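Local coordinates for isoflavone reductase (Medicago sativa, PDB 2GAS), which reduces 2'-hydroxyisoflavones to chiral isoflavanones with NADPH, a late step in making the pterocarpan phytoalexin medicarpin, at residues Glu2-Ile7 against Pro28-Val33; Leu6-Thr11 against Asp78-Ala83; Arg16-Ala21 against Thr196-Ala201. All coordinates share one frame; numbering follows the deposited sequence.

Contact 1 of 3, residues Glu2-Ile7 against Pro28-Val33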
loop_
_atom_site.group_PDB
_atom_site.type_symbol
_atom_site.label_atom_id
_atom_site.label_comp_id
_atom_site.label_asym_id
_atom_site.label_seq_id
_atom_site.Cartn_x
_atom_site.Cartn_y
_atom_site.Cartn_z
ATOM N N GLU A 2 4.039 13.077 -19.953
ATOM C CA GLU A 2 5.281 13.844 -19.984
ATOM C C GLU A 2 6.026 13.730 -18.654
ATOM O O GLU A 2 7.241 13.930 -18.592
ATOM C CB GLU A 2 4.989 15.324 -20.277
ATOM C CG GLU A 2 4.595 15.629 -21.719
ATOM C CD GLU A 2 4.347 17.113 -21.962
ATOM O OE1 GLU A 2 5.180 17.939 -21.531
ATOM O OE2 GLU A 2 3.323 17.455 -22.592
ATOM N N ASN A 3 5.297 13.404 -17.592
ATOM C CA ASN A 3 5.900 13.287 -16.268
ATOM C C ASN A 3 6.894 12.139 -16.150
ATOM O O ASN A 3 6.566 10.986 -16.436
ATOM C CB ASN A 3 4.822 13.103 -15.193
ATOM C CG ASN A 3 3.888 14.287 -15.089
ATOM O OD1 ASN A 3 4.315 15.406 -14.805
ATOM N ND2 ASN A 3 2.602 14.046 -15.314
ATOM N N LYS A 4 8.112 12.467 -15.726
ATOM C CA LYS A 4 9.150 11.468 -15.519
ATOM C C LYS A 4 8.953 10.997 -14.084
ATOM O O LYS A 4 9.013 11.797 -13.154
ATOM C CB LYS A 4 10.533 12.096 -15.699
ATOM C CG LYS A 4 10.813 12.515 -17.144
ATOM C CD LYS A 4 12.162 13.206 -17.287
ATOM C CE LYS A 4 12.188 14.534 -16.547
ATOM N NZ LYS A 4 13.470 15.268 -16.762
ATOM N N ILE A 5 8.708 9.699 -13.918
ATOM C CA ILE A 5 8.441 9.117 -12.605
ATOM C C ILE A 5 9.567 8.229 -12.071
ATOM O O ILE A 5 9.984 7.271 -12.727
ATOM C CB ILE A 5 7.128 8.286 -12.658
ATOM C CG1 ILE A 5 5.976 9.173 -13.141
ATOM C CG2 ILE A 5 6.803 7.700 -11.273
ATOM C CD1 ILE A 5 4.659 8.443 -13.322
ATOM N N LEU A 6 10.043 8.554 -10.870
ATOM C CA LEU A 6 11.107 7.799 -10.214
ATOM C C LEU A 6 10.513 6.970 -9.082
ATOM O O LEU A 6 9.820 7.503 -8.210
ATOM C CB LEU A 6 12.155 8.751 -9.629
ATOM C CG LEU A 6 13.236 8.101 -8.757
ATOM C CD1 LEU A 6 14.054 7.115 -9.584
ATOM C CD2 LEU A 6 14.134 9.186 -8.172
ATOM N N ILE A 7 10.798 5.676 -9.096
ATOM C CA ILE A 7 10.298 4.774 -8.068
ATOM C C ILE A 7 11.414 4.310 -7.143
ATOM O O ILE A 7 12.390 3.701 -7.589
ATOM C CB ILE A 7 9.644 3.510 -8.687
ATOM C CG1 ILE A 7 8.449 3.910 -9.556
ATOM C CG2 ILE A 7 9.234 2.534 -7.583
ATOM C CD1 ILE A 7 7.445 4.772 -8.842
ATOM N N PRO A 28 7.844 8.154 -18.802
ATOM C CA PRO A 28 9.269 7.821 -18.829
ATOM C C PRO A 28 9.429 7.305 -17.397
ATOM O O PRO A 28 9.082 8.009 -16.443
ATOM C CB PRO A 28 9.934 9.179 -19.025
ATOM C CG PRO A 28 8.939 9.911 -19.868
ATOM C CD PRO A 28 7.618 9.553 -19.209
ATOM N N THR A 29 9.932 6.087 -17.246
ATOM C CA THR A 29 10.046 5.476 -15.929
ATOM C C THR A 29 11.474 5.251 -15.466
ATOM O O THR A 29 12.296 4.718 -16.207
ATOM C CB THR A 29 9.263 4.146 -15.936
ATOM O OG1 THR A 29 7.941 4.393 -16.434
ATOM C CG2 THR A 29 9.162 3.562 -14.543
ATOM N N TYR A 30 11.753 5.665 -14.230
ATOM C CA TYR A 30 13.077 5.545 -13.629
ATOM C C TYR A 30 13.002 4.758 -12.325
ATOM O O TYR A 30 12.016 4.854 -11.597
ATOM C CB TYR A 30 13.642 6.940 -13.330
ATOM C CG TYR A 30 13.782 7.846 -14.535
ATOM C CD1 TYR A 30 12.662 8.332 -15.209
ATOM C CD2 TYR A 30 15.042 8.216 -14.999
ATOM C CE1 TYR A 30 12.796 9.167 -16.322
ATOM C CE2 TYR A 30 15.187 9.045 -16.108
ATOM C CZ TYR A 30 14.064 9.515 -16.765
ATOM O OH TYR A 30 14.214 10.320 -17.873
ATOM N N ALA A 31 14.038 3.977 -12.037
ATOM C CA ALA A 31 14.081 3.196 -10.803
ATOM C C ALA A 31 15.422 3.424 -10.112
ATOM O O ALA A 31 16.471 3.328 -10.746
ATOM C CB ALA A 31 13.892 1.709 -11.106
ATOM N N LEU A 32 15.386 3.745 -8.822
ATOM C CA LEU A 32 16.621 3.965 -8.073
ATOM C C LEU A 32 17.135 2.618 -7.593
ATOM O O LEU A 32 16.450 1.904 -6.854
ATOM C CB LEU A 32 16.375 4.869 -6.865
ATOM C CG LEU A 32 17.640 5.360 -6.151
ATOM C CD1 LEU A 32 18.343 6.411 -7.012
ATOM C CD2 LEU A 32 17.261 5.956 -4.808
ATOM N N VAL A 33 18.340 2.267 -8.027
ATOM C CA VAL A 33 18.940 0.997 -7.651
ATOM C C VAL A 33 20.419 1.155 -7.340
ATOM O O VAL A 33 21.113 1.968 -7.954
ATOM C CB VAL A 33 18.793 -0.048 -8.780
ATOM C CG1 VAL A 33 17.329 -0.433 -8.953
ATOM C CG2 VAL A 33 19.342 0.513 -10.074
#

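Contact 2 of 3, residues Leu6-Thr11 against Asp78-Ala83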
loop_
_atom_site.group_PDB
_atom_site.type_symbol
_atom_site.label_atom_id
_atom_site.label_comp_id
_atom_site.label_asym_id
_atom_site.label_seq_id
_atom_site.Cartn_x
_atom_site.Cartn_y
_atom_site.Cartn_z
ATOM N N LEU A 6 10.043 8.554 -10.870
ATOM C CA LEU A 6 11.107 7.799 -10.214
ATOM C C LEU A 6 10.513 6.970 -9.082
ATOM O O LEU A 6 9.820 7.503 -8.210
ATOM C CB LEU A 6 12.155 8.751 -9.629
ATOM C CG LEU A 6 13.236 8.101 -8.757
ATOM C CD1 LEU A 6 14.054 7.115 -9.584
ATOM C CD2 LEU A 6 14.134 9.186 -8.172
ATOM N N ILE A 7 10.798 5.676 -9.096
ATOM C CA ILE A 7 10.298 4.774 -8.068
ATOM C C ILE A 7 11.414 4.310 -7.143
ATOM O O ILE A 7 12.390 3.701 -7.589
ATOM C CB ILE A 7 9.644 3.510 -8.687
ATOM C CG1 ILE A 7 8.449 3.910 -9.556
ATOM C CG2 ILE A 7 9.234 2.534 -7.583
ATOM C CD1 ILE A 7 7.445 4.772 -8.842
ATOM N N LEU A 8 11.271 4.617 -5.856
ATOM C CA LEU A 8 12.232 4.182 -4.848
ATOM C C LEU A 8 11.653 2.861 -4.330
ATOM O O LEU A 8 10.431 2.732 -4.198
ATOM C CB LEU A 8 12.324 5.222 -3.729
ATOM C CG LEU A 8 12.522 6.667 -4.205
ATOM C CD1 LEU A 8 12.554 7.600 -3.003
ATOM C CD2 LEU A 8 13.804 6.791 -5.003
ATOM N N GLY A 9 12.521 1.886 -4.056
ATOM C CA GLY A 9 12.077 0.569 -3.618
ATOM C C GLY A 9 11.388 -0.122 -4.790
ATOM O O GLY A 9 10.400 -0.828 -4.608
ATOM N N PRO A 10 11.921 0.033 -6.013
ATOM C CA PRO A 10 11.336 -0.564 -7.216
ATOM C C PRO A 10 11.205 -2.085 -7.287
ATOM O O PRO A 10 10.342 -2.593 -8.010
ATOM C CB PRO A 10 12.216 -0.001 -8.332
ATOM C CG PRO A 10 13.554 0.051 -7.686
ATOM C CD PRO A 10 13.233 0.634 -6.323
ATOM N N THR A 11 12.040 -2.819 -6.557
ATOM C CA THR A 11 11.941 -4.277 -6.611
ATOM C C THR A 11 11.116 -4.886 -5.480
ATOM O O THR A 11 11.008 -6.106 -5.375
ATOM C CB THR A 11 13.335 -4.953 -6.641
ATOM O OG1 THR A 11 14.028 -4.705 -5.412
ATOM C CG2 THR A 11 14.154 -4.424 -7.812
ATOM N N ASP A 78 10.373 14.201 -12.404
ATOM C CA ASP A 78 9.314 15.124 -12.004
ATOM C C ASP A 78 8.542 14.630 -10.780
ATOM O O ASP A 78 8.158 15.416 -9.918
ATOM C CB ASP A 78 8.316 15.302 -13.150
ATOM C CG ASP A 78 8.953 15.870 -14.398
ATOM O OD1 ASP A 78 8.875 15.215 -15.462
ATOM O OD2 ASP A 78 9.519 16.973 -14.312
ATOM N N ILE A 79 8.309 13.324 -10.722
ATOM C CA ILE A 79 7.550 12.711 -9.636
ATOM C C ILE A 79 8.364 11.637 -8.929
ATOM O O ILE A 79 9.023 10.819 -9.571
ATOM C CB ILE A 79 6.243 12.094 -10.187
ATOM C CG1 ILE A 79 5.418 13.192 -10.867
ATOM C CG2 ILE A 79 5.444 11.439 -9.055
ATOM C CD1 ILE A 79 4.174 12.688 -11.569
ATOM N N VAL A 80 8.318 11.654 -7.602
ATOM C CA VAL A 80 9.058 10.695 -6.794
ATOM C C VAL A 80 8.076 9.866 -5.974
ATOM O O VAL A 80 7.241 10.409 -5.250
ATOM C CB VAL A 80 10.031 11.424 -5.840
ATOM C CG1 VAL A 80 10.768 10.416 -4.979
ATOM C CG2 VAL A 80 11.012 12.269 -6.638
ATOM N N ILE A 81 8.175 8.550 -6.108
ATOM C CA ILE A 81 7.297 7.637 -5.384
ATOM C C ILE A 81 8.107 6.728 -4.472
ATOM O O ILE A 81 8.954 5.973 -4.941
ATOM C CB ILE A 81 6.494 6.755 -6.357
ATOM C CG1 ILE A 81 5.654 7.644 -7.279
ATOM C CG2 ILE A 81 5.610 5.786 -5.575
ATOM C CD1 ILE A 81 4.874 6.888 -8.343
ATOM N N CYS A 82 7.855 6.812 -3.168
ATOM C CA CYS A 82 8.558 5.956 -2.218
ATOM C C CYS A 82 7.674 4.741 -1.954
ATOM O O CYS A 82 6.778 4.775 -1.106
ATOM C CB CYS A 82 8.825 6.705 -0.914
ATOM S SG CYS A 82 9.967 5.821 0.153
ATOM N N ALA A 83 7.923 3.666 -2.695
ATOM C CA ALA A 83 7.139 2.446 -2.564
ATOM C C ALA A 83 7.394 1.759 -1.235
ATOM O O ALA A 83 8.545 1.579 -0.827
ATOM C CB ALA A 83 7.458 1.498 -3.718
#

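Contact 3 of 3, residues Arg16-Ala21 against Thr196-Ala201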
loop_
_atom_site.group_PDB
_atom_site.type_symbol
_atom_site.label_atom_id
_atom_site.label_comp_id
_atom_site.label_asym_id
_atom_site.label_seq_id
_atom_site.Cartn_x
_atom_site.Cartn_y
_atom_site.Cartn_z
ATOM N N ARG A 16 7.251 -3.027 -7.551
ATOM C CA ARG A 16 7.303 -3.595 -8.897
ATOM C C ARG A 16 6.045 -3.292 -9.704
ATOM O O ARG A 16 6.117 -3.052 -10.907
ATOM C CB ARG A 16 7.540 -5.111 -8.837
ATOM C CG ARG A 16 6.384 -5.913 -8.251
ATOM C CD ARG A 16 6.803 -7.357 -7.968
ATOM N NE ARG A 16 7.802 -7.427 -6.903
ATOM C CZ ARG A 16 8.333 -8.557 -6.450
ATOM N NH1 ARG A 16 7.962 -9.722 -6.971
ATOM N NH2 ARG A 16 9.229 -8.526 -5.472
ATOM N N HIS A 17 4.891 -3.290 -9.048
ATOM C CA HIS A 17 3.645 -3.021 -9.755
ATOM C C HIS A 17 3.502 -1.558 -10.135
ATOM O O HIS A 17 2.809 -1.221 -11.097
ATOM C CB HIS A 17 2.469 -3.505 -8.910
ATOM C CG HIS A 17 2.443 -4.992 -8.747
ATOM N ND1 HIS A 17 2.135 -5.844 -9.786
ATOM C CD2 HIS A 17 2.785 -5.782 -7.701
ATOM C CE1 HIS A 17 2.293 -7.094 -9.388
ATOM N NE2 HIS A 17 2.687 -7.083 -8.127
ATOM N N ILE A 18 4.155 -0.687 -9.373
ATOM C CA ILE A 18 4.143 0.737 -9.667
ATOM C C ILE A 18 5.038 0.956 -10.887
ATOM O O ILE A 18 4.696 1.723 -11.791
ATOM C CB ILE A 18 4.671 1.548 -8.464
ATOM C CG1 ILE A 18 3.751 1.321 -7.267
ATOM C CG2 ILE A 18 4.725 3.030 -8.811
ATOM C CD1 ILE A 18 2.359 1.840 -7.466
ATOM N N VAL A 19 6.179 0.271 -10.917
ATOM C CA VAL A 19 7.088 0.386 -12.054
ATOM C C VAL A 19 6.360 -0.093 -13.313
ATOM O O VAL A 19 6.351 0.597 -14.332
ATOM C CB VAL A 19 8.364 -0.472 -11.866
ATOM C CG1 VAL A 19 9.168 -0.493 -13.159
ATOM C CG2 VAL A 19 9.210 0.091 -10.727
ATOM N N TRP A 20 5.736 -1.264 -13.240
ATOM C CA TRP A 20 5.029 -1.786 -14.407
ATOM C C TRP A 20 3.862 -0.898 -14.852
ATOM O O TRP A 20 3.623 -0.733 -16.048
ATOM C CB TRP A 20 4.539 -3.216 -14.150
ATOM C CG TRP A 20 5.666 -4.222 -14.103
ATOM C CD1 TRP A 20 6.778 -4.240 -14.897
ATOM C CD2 TRP A 20 5.771 -5.359 -13.242
ATOM N NE1 TRP A 20 7.570 -5.317 -14.584
ATOM C CE2 TRP A 20 6.975 -6.023 -13.572
ATOM C CE3 TRP A 20 4.964 -5.887 -12.221
ATOM C CZ2 TRP A 20 7.395 -7.188 -12.918
ATOM C CZ3 TRP A 20 5.383 -7.047 -11.569
ATOM C CH2 TRP A 20 6.589 -7.684 -11.923
ATOM N N ALA A 21 3.135 -0.319 -13.900
ATOM C CA ALA A 21 2.011 0.540 -14.259
ATOM C C ALA A 21 2.515 1.820 -14.922
ATOM O O ALA A 21 1.868 2.367 -15.813
ATOM C CB ALA A 21 1.176 0.877 -13.015
ATOM N N THR A 196 -1.609 0.477 -10.752
ATOM C CA THR A 196 -2.377 1.227 -11.732
ATOM C C THR A 196 -2.964 2.522 -11.181
ATOM O O THR A 196 -2.828 3.579 -11.798
ATOM C CB THR A 196 -3.483 0.343 -12.311
ATOM O OG1 THR A 196 -2.878 -0.816 -12.902
ATOM C CG2 THR A 196 -4.275 1.097 -13.375
ATOM N N PHE A 197 -3.604 2.450 -10.017
ATOM C CA PHE A 197 -4.194 3.640 -9.416
ATOM C C PHE A 197 -3.153 4.655 -8.956
ATOM O O PHE A 197 -3.398 5.861 -8.972
ATOM C CB PHE A 197 -5.091 3.253 -8.237
ATOM C CG PHE A 197 -6.423 2.702 -8.655
ATOM C CD1 PHE A 197 -6.719 1.355 -8.494
ATOM C CD2 PHE A 197 -7.379 3.539 -9.224
ATOM C CE1 PHE A 197 -7.947 0.848 -8.894
ATOM C CE2 PHE A 197 -8.612 3.043 -9.628
ATOM C CZ PHE A 197 -8.896 1.697 -9.463
ATOM N N THR A 198 -1.989 4.174 -8.534
ATOM C CA THR A 198 -0.943 5.084 -8.089
ATOM C C THR A 198 -0.469 5.936 -9.259
ATOM O O THR A 198 -0.268 7.144 -9.118
ATOM C CB THR A 198 0.257 4.315 -7.501
ATOM O OG1 THR A 198 -0.172 3.576 -6.354
ATOM C CG2 THR A 198 1.363 5.273 -7.084
ATOM N N ILE A 199 -0.302 5.310 -10.419
ATOM C CA ILE A 199 0.153 6.038 -11.594
ATOM C C ILE A 199 -0.960 6.943 -12.124
ATOM O O ILE A 199 -0.692 8.043 -12.600
ATOM C CB ILE A 199 0.664 5.064 -12.691
ATOM C CG1 ILE A 199 1.989 4.424 -12.249
ATOM C CG2 ILE A 199 0.899 5.817 -13.998
ATOM C CD1 ILE A 199 1.928 3.655 -10.964
ATOM N N ARG A 200 -2.212 6.495 -12.030
ATOM C CA ARG A 200 -3.326 7.334 -12.468
ATOM C C ARG A 200 -3.301 8.608 -11.630
ATOM O O ARG A 200 -3.474 9.709 -12.148
ATOM C CB ARG A 200 -4.665 6.617 -12.265
ATOM C CG ARG A 200 -5.052 5.675 -13.385
ATOM C CD ARG A 200 -5.360 6.446 -14.664
ATOM N NE ARG A 200 -6.786 6.461 -14.979
ATOM C CZ ARG A 200 -7.502 7.572 -15.119
ATOM N NH1 ARG A 200 -6.924 8.756 -14.967
ATOM N NH2 ARG A 200 -8.791 7.502 -15.416
ATOM N N ALA A 201 -3.072 8.449 -10.329
ATOM C CA ALA A 201 -3.013 9.585 -9.418
ATOM C C ALA A 201 -1.804 10.465 -9.742
ATOM O O ALA A 201 -1.897 11.691 -9.721
ATOM C CB ALA A 201 -2.937 9.089 -7.960
#

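Contact 1 of 3, residues Glu2-Ile7 against Pro28-Val33
N3 opens the contact with its backbone: N3 O lies 3.3 Å from P28 CD, just ahead of the paired strands, and the same carbonyl accepts a hydrogen bond from N27 ND2. At K4 the side chain passes P28 at about a right angle and then runs by the Y30 ring. Its CB lies near Y30 CE1, and with CG anti to the carbonyl carbon (chi1 -68°) the chain is sent on past the ring, bringing K4 CD to 3.6 Å from Y30 OH; a bend at chi3 then turns the ammonium away to Q76 O. From I5 onward the strands pair in parallel. I5 N gives a nearly straight bond to P28 O (3.1 Å), and I5 O receives Y30 N at 2.8 Å while lying in plane at the edge of the Y30 ring. L6 points to the same sheet face as Y30 and sets CD1 against Y30 CB (3.8 Å) and, farther on, the backbone of L32. I7, on the face shared with T29 and A31, donates from its N to Y30 O (2.9 Å) and offers its own O to L32 N (3.2 Å). Replacing Y30 by an alanine would probably leave the aliphatic stem of K4 without its aromatic neighbour. Both strands belong to the beta-alpha-beta unit that begins this Rossmann-type domain, with helix 15-25 as the crossover. Within the pair, backbone N-H...O=C hydrogen bonds fix the parallel register, while the tyrosine ring and the aliphatic chains of K4 and L6 pack on one face of the sheet.

Contact 2 of 3, residues Leu6-Thr11 against Asp78-Ala83
L6 and L8 are tied to I79 and I81 by three short, nearly straight hydrogen bonds between strands 5-8 and 79-82. L6 N reaches I79 O at 2.8 Å with an N-H...O angle of 178°, L6 O takes I81 N at 2.9 Å, and L8 N meets I81 O at 2.8 Å; in all three the donor sits nearly along the C=O axis. The last bond, A83 N to L8 O (3.1 Å), is more bent, its donor tilted 31° from the carbonyl plane where both chains leave the sheet. On the face of I7 and I81 the two isoleucines lie side by side, pointing the same way. With chi2 at -53°, I7 folds CD1 onto its neighbour, tightly packed at 3.3 Å from I81 CB. On the other face L8 CD1 touches V80 CG1 (3.9 Å), beneath I95 and I99 of helix 92-102. Beyond the strand end, G9 O lies 3.9 Å from A83 CB. A CB on G9 would crowd A83 O, and the positive phi of G9 by itself favours glycine. G9, P10 and T11 belong to the glycine-rich loop inferred to bind NADP(+), as in Rossmann folds; the backbone pairing thus runs up to L8 O and A83 N, directly where that loop begins.

Contact 3 of 3, residues Arg16-Ala21 against Thr196-Ala201
I18 and A21, on the first helix of the Rossmann-type domain, meet T196, T198 and I199 of helix 191-202, where the two helix segments cross at -55° with their axes 8.4 Å apart. No hydrogen bond spans the contact; each helix keeps its own backbone bonds, such as A21 N to H17 O and R200 N to T196 O. The apolar contacts centre on I199, whose side chain reaches between I18 and A21. Its CD1 lies 3.6 Å from I18 CG2 and 3.5 Å from A21 CB, and also comes close to the carbonyl of I18. The helices come near at A21, whose CA is 5.1 Å from that of T196, consistent with its small side chain; its methyl faces T196 N. The mixed contact is I18 with T198, whose side chains cross at about a right angle. T198 OG1 is already engaged within its own helix, bonded to V194 O, so towards I18 it serves as a packing surface. F113 touches T198 as well, while I7 of strand 5-8 lies against I18, which therefore sits between the sheet and helix 191-202. With chi2 at -65°, I18 turns its terminal methyl onto the threonine, and the closest pair is I18 CD1 to T198 CB at 3.2 Å, tighter than usual carbon packing.

Strand 5-8 is common to contacts 1 and 2, whose centres are 7 Å apart: it is the central strand of the five-stranded parallel sheet, bonded to 29-33 along one edge and to 79-82 along the other. K4 O ties the two together, accepting probable hydrogen bonds from D78 N (2.9 Å) and I79 N (3.0 Å). The centre of contact 3 is about 11 Å from that of contact 1 and 10 Å from that of contact 2, joined to both through I7 CD1 against I18 CG2 (3.2 Å). Between strand and helix runs the loop inferred to bind NADP(+), where R16 NH2 probably bonds T11 O at 3.0 Å. The C82 side chain is about 10 Å from that of K133, the probable proton acceptor.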